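PDB 6DQ3: polysaccharide deacetylase from Streptococcus pyogenes, which removes N-acetyl groups from the cell-wall linkage unit of streptococcal rhamnopolysaccharides, as a zinc-dependent carbohydrate esterase 4 family enzyme. Local coordinates for residues 14-19 and 31-37; 37-42 and 90-94; 78-84 and 113-119. One frame throughout, in Å; residues are numbered along the deposited sequence.

Contact 1 (14-19 with 31-37) closes the loop between strand 8-14 and helix 34-46; contact 2 (37-42 with 90-94) follows in series and pairs that helix with helix 81-93. Their centres lie about 11 Å apart and they share Phe37. Contact 3 (78-84 with 113-119) sits at the other end of helix 81-93, and its segments alternate with those of contact 2 along the chain; the centres of these two are about 18 Å apart. Between the centres of contacts 1 and 3 the distance is about 15 Å. Contact 3 holds Asp78, a ligand of one zinc, and contact 1 holds His18, a ligand of another; Asp82 OD2, accepting from Ile17 N and His18 ND1, ties contact 3 to that second site.

Contact 1 (14-19 and 31-37); sequences YHAIHV and IVNPDLF. With ZN (zinc ion), chain F; ACT (acetate ion), chain C.
Ile17 meets segment 31-37 along nearly its whole side chain. Its CB lies 3.9 Å from Val32 O; CG1, which stands anti to the carbonyl carbon (chi1 -56°), runs alongside Val32 and faces its CB. The other branch, CG2, turns to the start of helix 34-46 and comes within 3.9 Å of Pro34 CA. The tip, CD1, continues the extended chain to the centre of one face of the Phe37 ring, 3.7 Å from the centroid and 14° off the normal, a clear CH-pi contact. That ring in turn sends its CD1-CE1 edge to a face of Tyr14 in a T-shaped stack, with centroids 5.0 Å apart and planes at 77°.

The backbones are joined by a single bridge at Ile17 and Val32. Val32 N donates to Ala16 O at 3.0 Å with an almost straight N-H, whereas the return bond from His18 N to Val32 O is weak. Ile31 CG2 sits 4.0 Å from the centroid of the His18 imidazole, over its centre. That ring binds zinc through NE2 at 2.1 Å, with Glu24 as another ligand, an ion distinct from the one on Asp78; its ND1 is hydrogen-bonded to Asp82. His15 NE2 gives the bound acetate O a nearly straight bond of 2.7 Å. Asn33 N-caps the helix, its OD1 accepting from Asp35 N.

The contact therefore folds the loop after strand 8-14 back onto the N-terminal turn of helix 34-46. Tyr14 stacks on Phe76 of strand 71-77, and its OH is hydrogen-bonded to Gln40 OE1, farther along helix 34-46, while Pro34 and Phe37 lean against helix 81-93.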
loop_
_atom_site.group_PDB
_atom_site.type_symbol
_atom_site.label_atom_id
_atom_site.label_comp_id
_atom_site.label_asym_id
_atom_site.label_seq_id
_atom_site.Cartn_x
_atom_site.Cartn_y
_atom_site.Cartn_z
ATOM N N TYR A 14 1.320 -3.345 -5.274
ATOM C CA TYR A 14 0.720 -4.624 -5.622
ATOM C C TYR A 14 -0.800 -4.521 -5.539
ATOM O O TYR A 14 -1.349 -3.669 -4.842
ATOM C CB TYR A 14 1.184 -5.732 -4.664
ATOM C CG TYR A 14 2.618 -6.176 -4.797
ATOM C CD1 TYR A 14 3.619 -5.567 -4.061
ATOM C CD2 TYR A 14 2.967 -7.221 -5.639
ATOM C CE1 TYR A 14 4.934 -5.970 -4.172
ATOM C CE2 TYR A 14 4.275 -7.636 -5.756
ATOM C CZ TYR A 14 5.257 -7.006 -5.022
ATOM O OH TYR A 14 6.561 -7.417 -5.137
ATOM N N HIS A 15 -1.482 -5.425 -6.242
ATOM C CA HIS A 15 -2.921 -5.583 -6.083
ATOM C C HIS A 15 -3.192 -7.069 -5.882
ATOM O O HIS A 15 -3.007 -7.589 -4.774
ATOM C CB HIS A 15 -3.672 -4.996 -7.276
ATOM C CG HIS A 15 -3.870 -3.513 -7.173
ATOM N ND1 HIS A 15 -2.863 -2.609 -7.434
ATOM C CD2 HIS A 15 -4.949 -2.780 -6.808
ATOM C CE1 HIS A 15 -3.317 -1.380 -7.253
ATOM N NE2 HIS A 15 -4.582 -1.455 -6.878
ATOM N N ALA A 16 -3.566 -7.767 -6.946
ATOM C CA ALA A 16 -3.919 -9.179 -6.833
ATOM C C ALA A 16 -2.691 -10.077 -6.883
ATOM O O ALA A 16 -1.814 -9.904 -7.734
ATOM C CB ALA A 16 -4.879 -9.576 -7.950
ATOM N N ILE A 17 -2.639 -11.053 -5.980
ATOM C CA ILE A 17 -1.627 -12.103 -6.022
ATOM C C ILE A 17 -2.342 -13.421 -5.756
ATOM O O ILE A 17 -2.710 -13.713 -4.612
ATOM C CB ILE A 17 -0.494 -11.894 -5.004
ATOM C CG1 ILE A 17 0.143 -10.520 -5.231
ATOM C CG2 ILE A 17 0.544 -12.992 -5.139
ATOM C CD1 ILE A 17 1.306 -10.199 -4.312
ATOM N N HIS A 18 -2.544 -14.216 -6.800
ATOM C CA HIS A 18 -3.138 -15.535 -6.620
ATOM C C HIS A 18 -3.027 -16.304 -7.924
ATOM O O HIS A 18 -2.713 -15.744 -8.978
ATOM C CB HIS A 18 -4.600 -15.448 -6.140
ATOM C CG HIS A 18 -5.505 -14.642 -7.022
ATOM N ND1 HIS A 18 -5.800 -13.318 -6.775
ATOM C CD2 HIS A 18 -6.226 -14.988 -8.116
ATOM C CE1 HIS A 18 -6.638 -12.876 -7.695
ATOM N NE2 HIS A 18 -6.913 -13.869 -8.522
ATOM N N VAL A 19 -3.256 -17.616 -7.829
ATOM C CA VAL A 19 -3.317 -18.446 -9.018
ATOM C C VAL A 19 -4.548 -18.060 -9.826
ATOM O O VAL A 19 -5.644 -17.895 -9.275
ATOM C CB VAL A 19 -3.346 -19.934 -8.635
ATOM C CG1 VAL A 19 -3.598 -20.767 -9.881
ATOM C CG2 VAL A 19 -2.054 -20.340 -7.962
ATOM N N ILE A 31 -2.680 -9.708 -12.508
ATOM C CA ILE A 31 -2.514 -10.566 -11.342
ATOM C C ILE A 31 -1.100 -11.125 -11.336
ATOM O O ILE A 31 -0.621 -11.659 -12.346
ATOM C CB ILE A 31 -3.548 -11.699 -11.337
ATOM C CG1 ILE A 31 -4.969 -11.142 -11.338
ATOM C CG2 ILE A 31 -3.333 -12.583 -10.104
ATOM C CD1 ILE A 31 -6.037 -12.195 -11.606
ATOM N N VAL A 32 -0.430 -11.015 -10.195
ATOM C CA VAL A 32 0.914 -11.557 -10.033
ATOM C C VAL A 32 0.813 -12.993 -9.547
ATOM O O VAL A 32 0.069 -13.290 -8.604
ATOM C CB VAL A 32 1.739 -10.708 -9.054
ATOM C CG1 VAL A 32 3.082 -11.383 -8.799
ATOM C CG2 VAL A 32 1.911 -9.304 -9.595
ATOM N N ASN A 33 1.573 -13.881 -10.179
ATOM C CA ASN A 33 1.627 -15.276 -9.754
ATOM C C ASN A 33 2.280 -15.366 -8.379
ATOM O O ASN A 33 3.308 -14.719 -8.144
ATOM C CB ASN A 33 2.413 -16.091 -10.778
ATOM C CG ASN A 33 2.434 -17.569 -10.455
ATOM O OD1 ASN A 33 3.009 -17.987 -9.452
ATOM N ND2 ASN A 33 1.815 -18.369 -11.312
ATOM N N PRO A 34 1.716 -16.138 -7.446
ATOM C CA PRO A 34 2.367 -16.288 -6.133
ATOM C C PRO A 34 3.831 -16.689 -6.233
ATOM O O PRO A 34 4.663 -16.152 -5.493
ATOM C CB PRO A 34 1.517 -17.369 -5.444
ATOM C CG PRO A 34 0.161 -17.263 -6.103
ATOM C CD PRO A 34 0.445 -16.882 -7.536
ATOM N N ASP A 35 4.171 -17.634 -7.115
ATOM C CA ASP A 35 5.567 -18.046 -7.237
ATOM C C ASP A 35 6.464 -16.856 -7.566
ATOM O O ASP A 35 7.567 -16.735 -7.023
ATOM C CB ASP A 35 5.708 -19.132 -8.301
ATOM C CG ASP A 35 5.089 -20.455 -7.875
ATOM O OD1 ASP A 35 5.074 -20.750 -6.661
ATOM O OD2 ASP A 35 4.614 -21.199 -8.760
ATOM N N LEU A 36 6.005 -15.962 -8.448
ATOM C CA LEU A 36 6.803 -14.792 -8.803
ATOM C C LEU A 36 6.935 -13.837 -7.622
ATOM O O LEU A 36 8.012 -13.272 -7.391
ATOM C CB LEU A 36 6.189 -14.080 -10.008
ATOM C CG LEU A 36 6.833 -12.754 -10.418
ATOM C CD1 LEU A 36 8.295 -12.971 -10.789
ATOM C CD2 LEU A 36 6.083 -12.106 -11.570
ATOM N N PHE A 37 5.850 -13.626 -6.875
ATOM C CA PHE A 37 5.934 -12.805 -5.673
ATOM C C PHE A 37 6.974 -13.373 -4.713
ATOM O O PHE A 37 7.820 -12.639 -4.190
ATOM C CB PHE A 37 4.556 -12.711 -5.018
ATOM C CG PHE A 37 4.521 -11.846 -3.794
ATOM C CD1 PHE A 37 4.939 -10.527 -3.843
ATOM C CD2 PHE A 37 4.071 -12.356 -2.590
ATOM C CE1 PHE A 37 4.903 -9.736 -2.714
ATOM C CE2 PHE A 37 4.032 -11.573 -1.461
ATOM C CZ PHE A 37 4.448 -10.256 -1.524
HETATM ZN ZN ZN F . -8.743 -13.788 -9.609
HETATM C C ACT C . -6.351 1.765 -6.260
HETATM O O ACT C . -6.193 0.564 -5.961
HETATM O OXT ACT C . -7.426 2.393 -6.237
HETATM C CH3 ACT C . -5.162 2.485 -6.653
#

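Contact 2 (37-42 and 90-94); sequences FDQQLQ and ILKKY
Asp38 is gripped at both carboxylate oxygens by Lys93, the last residue of helix 81-93, and Tyr94 just after it. Tyr94 OH donates to Asp38 OD1 at 2.6 Å, and Lys93 NZ forms a salt bridge with Asp38 OD2 at 2.8 Å. The two donors use different approaches: the ammonium group takes the syn lone pair of OD2, on the side of the other oxygen, whereas the phenol meets OD1 from above the carboxylate plane, 36° out of it. The carboxylate carbon lies at the ring's edge, in its plane, and the two planes are 76° apart. The lysine reaches this place on a fully extended chain. With one oxygen held by each partner, rotation of the carboxylate should be restricted, and the nearby ammonium probably favours its ionised form.

The Tyr94 ring is sandwiched. One face lies against the backbone of helix 34-46, with Gln42 N 3.9 Å above its centre, and the opposite face carries Lys93 CG, displaced toward the rim. Leu41 CB approaches the same ring at CD2, and Gln42 CB comes within 3.5 Å of Tyr94 OH.

On the side toward the sheet the helices meet through aliphatic branches. Ile90 CG2, placed anti to the backbone N by a chi1 of -62°, rests 3.8 Å from Asp38 CA and also touches Phe37 CD2. Leu91 CD2 fits at the edge of the Phe37 ring, beside CZ, and packs against Leu41 CD1 at 3.8 Å.

Helices 34-46 and 81-93 thus pack together on strand 71-77 of the largely parallel sheet, where Leu41 and Leu91 both reach Leu74, as in the alpha/beta fold of polysaccharide deacetylases; the salt bridge lies on the outer margin, and Gln40 faces helix 221-228.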
loop_
_atom_site.group_PDB
_atom_site.type_symbol
_atom_site.label_atom_id
_atom_site.label_comp_id
_atom_site.label_asym_id
_atom_site.label_seq_id
_atom_site.Cartn_x
_atom_site.Cartn_y
_atom_site.Cartn_z
ATOM N N PHE A 37 5.850 -13.626 -6.875
ATOM C CA PHE A 37 5.934 -12.805 -5.673
ATOM C C PHE A 37 6.974 -13.373 -4.713
ATOM O O PHE A 37 7.820 -12.639 -4.190
ATOM C CB PHE A 37 4.556 -12.711 -5.018
ATOM C CG PHE A 37 4.521 -11.846 -3.794
ATOM C CD1 PHE A 37 4.939 -10.527 -3.843
ATOM C CD2 PHE A 37 4.071 -12.356 -2.590
ATOM C CE1 PHE A 37 4.903 -9.736 -2.714
ATOM C CE2 PHE A 37 4.032 -11.573 -1.461
ATOM C CZ PHE A 37 4.448 -10.256 -1.524
ATOM N N ASP A 38 6.944 -14.693 -4.497
ATOM C CA ASP A 38 7.959 -15.341 -3.676
ATOM C C ASP A 38 9.358 -15.002 -4.180
ATOM O O ASP A 38 10.234 -14.612 -3.400
ATOM C CB ASP A 38 7.724 -16.858 -3.668
ATOM C CG ASP A 38 8.632 -17.589 -2.701
ATOM O OD1 ASP A 38 9.856 -17.620 -2.948
ATOM O OD2 ASP A 38 8.123 -18.126 -1.691
ATOM N N GLN A 39 9.570 -15.104 -5.496
ATOM C CA GLN A 39 10.896 -14.866 -6.058
ATOM C C GLN A 39 11.298 -13.397 -5.971
ATOM O O GLN A 39 12.488 -13.092 -5.826
ATOM C CB GLN A 39 10.941 -15.341 -7.511
ATOM C CG GLN A 39 10.877 -16.852 -7.663
ATOM C CD GLN A 39 10.503 -17.295 -9.066
ATOM O OE1 GLN A 39 10.574 -16.521 -10.019
ATOM N NE2 GLN A 39 10.099 -18.555 -9.197
ATOM N N GLN A 40 10.335 -12.480 -6.066
ATOM C CA GLN A 40 10.647 -11.065 -5.889
ATOM C C GLN A 40 11.097 -10.782 -4.461
ATOM O O GLN A 40 12.105 -10.101 -4.241
ATOM C CB GLN A 40 9.433 -10.213 -6.248
ATOM C CG GLN A 40 9.097 -10.201 -7.727
ATOM C CD GLN A 40 7.737 -9.590 -7.999
ATOM O OE1 GLN A 40 6.944 -9.382 -7.080
ATOM N NE2 GLN A 40 7.461 -9.301 -9.263
ATOM N N LEU A 41 10.367 -11.302 -3.473
ATOM C CA LEU A 41 10.758 -11.070 -2.089
ATOM C C LEU A 41 12.094 -11.730 -1.776
ATOM O O LEU A 41 12.929 -11.149 -1.073
ATOM C CB LEU A 41 9.689 -11.589 -1.135
ATOM C CG LEU A 41 8.403 -10.789 -0.980
ATOM C CD1 LEU A 41 7.557 -11.442 0.105
ATOM C CD2 LEU A 41 8.690 -9.341 -0.645
ATOM N N GLN A 42 12.304 -12.957 -2.263
ATOM C CA GLN A 42 13.584 -13.619 -2.064
ATOM C C GLN A 42 14.735 -12.743 -2.543
ATOM O O GLN A 42 15.751 -12.599 -1.855
ATOM C CB GLN A 42 13.596 -14.961 -2.793
ATOM C CG GLN A 42 14.901 -15.725 -2.668
ATOM C CD GLN A 42 14.932 -16.959 -3.554
ATOM O OE1 GLN A 42 14.123 -17.098 -4.471
ATOM N NE2 GLN A 42 15.867 -17.861 -3.284
ATOM N N ILE A 90 3.643 -15.656 2.416
ATOM C CA ILE A 90 4.907 -15.442 1.723
ATOM C C ILE A 90 5.678 -14.290 2.359
ATOM O O ILE A 90 6.906 -14.344 2.485
ATOM C CB ILE A 90 4.647 -15.212 0.222
ATOM C CG1 ILE A 90 3.987 -16.462 -0.376
ATOM C CG2 ILE A 90 5.948 -14.891 -0.488
ATOM C CD1 ILE A 90 3.470 -16.305 -1.798
ATOM N N LEU A 91 4.979 -13.241 2.796
ATOM C CA LEU A 91 5.663 -12.158 3.496
ATOM C C LEU A 91 6.289 -12.653 4.796
ATOM O O LEU A 91 7.439 -12.317 5.107
ATOM C CB LEU A 91 4.689 -11.012 3.765
ATOM C CG LEU A 91 4.276 -10.231 2.518
ATOM C CD1 LEU A 91 2.901 -9.604 2.716
ATOM C CD2 LEU A 91 5.316 -9.164 2.169
ATOM N N LYS A 92 5.552 -13.460 5.563
ATOM C CA LYS A 92 6.099 -14.019 6.795
ATOM C C LYS A 92 7.310 -14.900 6.513
ATOM O O LYS A 92 8.291 -14.883 7.270
ATOM C CB LYS A 92 5.030 -14.825 7.531
ATOM C CG LYS A 92 3.969 -13.997 8.226
ATOM C CD LYS A 92 3.152 -14.843 9.202
ATOM C CE LYS A 92 2.306 -15.883 8.480
ATOM N NZ LYS A 92 1.458 -16.662 9.423
ATOM N N LYS A 93 7.247 -15.695 5.440
ATOM C CA LYS A 93 8.363 -16.559 5.068
ATOM C C LYS A 93 9.663 -15.778 4.975
ATOM O O LYS A 93 10.716 -16.253 5.411
ATOM C CB LYS A 93 8.046 -17.245 3.738
ATOM C CG LYS A 93 9.203 -17.977 3.084
ATOM C CD LYS A 93 8.736 -18.707 1.820
ATOM C CE LYS A 93 9.879 -19.452 1.142
ATOM N NZ LYS A 93 9.448 -20.098 -0.132
ATOM N N TYR A 94 9.609 -14.568 4.427
ATOM C CA TYR A 94 10.797 -13.748 4.240
ATOM C C TYR A 94 10.945 -12.677 5.312
ATOM O O TYR A 94 11.803 -11.798 5.182
ATOM C CB TYR A 94 10.774 -13.136 2.838
ATOM C CG TYR A 94 10.980 -14.204 1.779
ATOM C CD1 TYR A 94 12.243 -14.737 1.554
ATOM C CD2 TYR A 94 9.909 -14.722 1.055
ATOM C CE1 TYR A 94 12.448 -15.727 0.611
ATOM C CE2 TYR A 94 10.107 -15.719 0.102
ATOM C CZ TYR A 94 11.380 -16.215 -0.111
ATOM O OH TYR A 94 11.600 -17.208 -1.046
#

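Contact 3 (78-84 and 113-119); sequences DSMIDFY and ANLTLKQ. With ZN (zinc ion), chain D.
The Tyr84 ring and the Gln119 amide lie stacked, their planes 14° apart. Gln119 CG stands over the ring centre, 3.6 Å from the centroid and 4° off the normal, while NE2 passes over the CD2 side. A chi1 of -71° sets this CG anti to the carbonyl carbon, and the extended chain beyond it lays the amide over the ring. Ile81 CD1 comes within 3.3 Å of Gln119 OE1. The ring's hydroxyl finds its partner in Glu122.

A capping box fixes the glutamine at the start of helix 117-124: Gln119 OE1 accepts from Thr116 N and Thr116 OG1 from Gln119 N. Met80 and Asn114 form a single backbone bridge, with Ile81 N donating to Ala113 O. Two residues before Met80, Asp78 OD1 binds zinc at 2.1 Å; with His133 and His137 it makes the Asp-His-His metal triad of carbohydrate esterase 4 deacetylases, and a zinc-bound water donates to Asp78 OD2 at 2.6 Å.

Ser79 O is gripped from opposite faces of its carbonyl plane, by Leu115 N at 3.0 Å and by Asn114 ND2 at 3.1 Å. Asn114 OD1 is itself held by Ser111. Leu115 divides its tip: CD1 touches Ser79 CB, and CD2 lies 3.7 Å from Tyr84 CB.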
loop_
_atom_site.group_PDB
_atom_site.type_symbol
_atom_site.label_atom_id
_atom_site.label_comp_id
_atom_site.label_asym_id
_atom_site.label_seq_id
_atom_site.Cartn_x
_atom_site.Cartn_y
_atom_site.Cartn_z
ATOM N N ASP A 78 -6.814 -2.237 -1.757
ATOM C CA ASP A 78 -8.163 -2.784 -1.931
ATOM C C ASP A 78 -8.509 -3.905 -0.957
ATOM O O ASP A 78 -9.592 -4.499 -1.049
ATOM C CB ASP A 78 -8.349 -3.270 -3.375
ATOM C CG ASP A 78 -8.362 -2.139 -4.386
ATOM O OD1 ASP A 78 -8.436 -0.977 -3.958
ATOM O OD2 ASP A 78 -8.274 -2.405 -5.604
ATOM N N SER A 79 -7.622 -4.173 -0.012
ATOM C CA SER A 79 -7.857 -5.098 1.095
ATOM C C SER A 79 -8.587 -6.358 0.631
ATOM O O SER A 79 -9.631 -6.741 1.164
ATOM C CB SER A 79 -8.620 -4.401 2.224
ATOM O OG SER A 79 -9.699 -3.629 1.722
ATOM N N MET A 80 -8.008 -7.010 -0.372
ATOM C CA MET A 80 -8.573 -8.225 -0.936
ATOM C C MET A 80 -8.120 -9.441 -0.140
ATOM O O MET A 80 -7.042 -9.452 0.463
ATOM C CB MET A 80 -8.164 -8.350 -2.405
ATOM C CG MET A 80 -8.741 -7.236 -3.276
ATOM S SD MET A 80 -8.232 -7.284 -5.003
ATOM C CE MET A 80 -6.473 -7.012 -4.840
ATOM N N ILE A 81 -8.968 -10.475 -0.135
ATOM C CA ILE A 81 -8.741 -11.612 0.750
ATOM C C ILE A 81 -7.473 -12.368 0.353
ATOM O O ILE A 81 -6.837 -13.013 1.198
ATOM C CB ILE A 81 -9.991 -12.517 0.763
ATOM C CG1 ILE A 81 -9.849 -13.610 1.825
ATOM C CG2 ILE A 81 -10.246 -13.119 -0.616
ATOM C CD1 ILE A 81 -9.752 -13.069 3.240
ATOM N N ASP A 82 -7.060 -12.284 -0.917
ATOM C CA ASP A 82 -5.822 -12.945 -1.315
ATOM C C ASP A 82 -4.607 -12.353 -0.603
ATOM O O ASP A 82 -3.564 -13.011 -0.543
ATOM C CB ASP A 82 -5.627 -12.903 -2.843
ATOM C CG ASP A 82 -5.489 -11.487 -3.403
ATOM O OD1 ASP A 82 -5.617 -10.503 -2.649
ATOM O OD2 ASP A 82 -5.242 -11.363 -4.622
ATOM N N PHE A 83 -4.706 -11.137 -0.053
ATOM C CA PHE A 83 -3.595 -10.619 0.742
ATOM C C PHE A 83 -3.384 -11.469 1.991
ATOM O O PHE A 83 -2.244 -11.742 2.383
ATOM C CB PHE A 83 -3.828 -9.151 1.123
ATOM C CG PHE A 83 -2.704 -8.563 1.930
ATOM C CD1 PHE A 83 -1.552 -8.102 1.312
ATOM C CD2 PHE A 83 -2.783 -8.505 3.314
ATOM C CE1 PHE A 83 -0.507 -7.577 2.060
ATOM C CE2 PHE A 83 -1.745 -7.981 4.062
ATOM C CZ PHE A 83 -0.607 -7.522 3.437
ATOM N N TYR A 84 -4.473 -11.918 2.616
ATOM C CA TYR A 84 -4.364 -12.797 3.777
ATOM C C TYR A 84 -4.075 -14.240 3.381
ATOM O O TYR A 84 -3.275 -14.917 4.042
ATOM C CB TYR A 84 -5.655 -12.730 4.590
ATOM C CG TYR A 84 -5.700 -13.638 5.789
ATOM C CD1 TYR A 84 -4.979 -13.341 6.935
ATOM C CD2 TYR A 84 -6.497 -14.777 5.793
ATOM C CE1 TYR A 84 -5.029 -14.160 8.042
ATOM C CE2 TYR A 84 -6.558 -15.600 6.898
ATOM C CZ TYR A 84 -5.821 -15.287 8.019
ATOM O OH TYR A 84 -5.872 -16.101 9.126
ATOM N N ALA A 113 -14.998 -11.336 -0.159
ATOM C CA ALA A 113 -13.864 -11.046 -1.023
ATOM C C ALA A 113 -12.824 -10.150 -0.365
ATOM O O ALA A 113 -11.804 -9.861 -1.000
ATOM C CB ALA A 113 -14.354 -10.390 -2.319
ATOM N N ASN A 114 -13.029 -9.717 0.878
ATOM C CA ASN A 114 -12.153 -8.722 1.478
ATOM C C ASN A 114 -11.733 -9.112 2.888
ATOM O O ASN A 114 -12.342 -9.967 3.536
ATOM C CB ASN A 114 -12.833 -7.349 1.504
ATOM C CG ASN A 114 -13.155 -6.841 0.118
ATOM O OD1 ASN A 114 -14.229 -7.113 -0.427
ATOM N ND2 ASN A 114 -12.215 -6.112 -0.472
ATOM N N LEU A 115 -10.660 -8.465 3.344
ATOM C CA LEU A 115 -10.097 -8.746 4.654
ATOM C C LEU A 115 -11.121 -8.483 5.749
ATOM O O LEU A 115 -11.959 -7.584 5.647
ATOM C CB LEU A 115 -8.862 -7.879 4.894
ATOM C CG LEU A 115 -7.715 -8.011 3.897
ATOM C CD1 LEU A 115 -6.615 -7.009 4.225
ATOM C CD2 LEU A 115 -7.148 -9.414 3.893
ATOM N N THR A 116 -11.040 -9.278 6.808
ATOM C CA THR A 116 -11.866 -9.100 7.990
ATOM C C THR A 116 -11.051 -8.428 9.093
ATOM O O THR A 116 -9.818 -8.411 9.063
ATOM C CB THR A 116 -12.393 -10.441 8.499
ATOM O OG1 THR A 116 -11.317 -11.149 9.123
ATOM C CG2 THR A 116 -12.965 -11.277 7.367
ATOM N N LEU A 117 -11.755 -7.894 10.094
ATOM C CA LEU A 117 -11.062 -7.279 11.222
ATOM C C LEU A 117 -10.215 -8.302 11.970
ATOM O O LEU A 117 -9.091 -8.001 12.386
ATOM C CB LEU A 117 -12.057 -6.634 12.180
ATOM C CG LEU A 117 -12.736 -5.350 11.718
ATOM C CD1 LEU A 117 -13.852 -5.011 12.716
ATOM C CD2 LEU A 117 -11.769 -4.200 11.577
ATOM N N LYS A 118 -10.746 -9.513 12.167
ATOM C CA LYS A 118 -9.989 -10.542 12.870
ATOM C C LYS A 118 -8.689 -10.849 12.141
ATOM O O LYS A 118 -7.637 -11.014 12.769
ATOM C CB LYS A 118 -10.840 -11.805 13.018
ATOM C CG LYS A 118 -10.191 -12.922 13.823
ATOM C CD LYS A 118 -11.152 -14.098 13.997
ATOM C CE LYS A 118 -10.490 -15.265 14.723
ATOM N NZ LYS A 118 -11.406 -16.436 14.878
ATOM N N GLN A 119 -8.740 -10.921 10.809
ATOM C CA GLN A 119 -7.532 -11.182 10.039
ATOM C C GLN A 119 -6.531 -10.041 10.176
ATOM O O GLN A 119 -5.326 -10.278 10.297
ATOM C CB GLN A 119 -7.891 -11.414 8.573
ATOM C CG GLN A 119 -8.594 -12.737 8.339
ATOM C CD GLN A 119 -9.342 -12.778 7.027
ATOM O OE1 GLN A 119 -9.374 -11.795 6.287
ATOM N NE2 GLN A 119 -9.952 -13.921 6.728
HETATM ZN ZN ZN D . -8.372 0.831 -4.944
HETATM O O HOH W 1 -8.883 -0.257 -7.000
#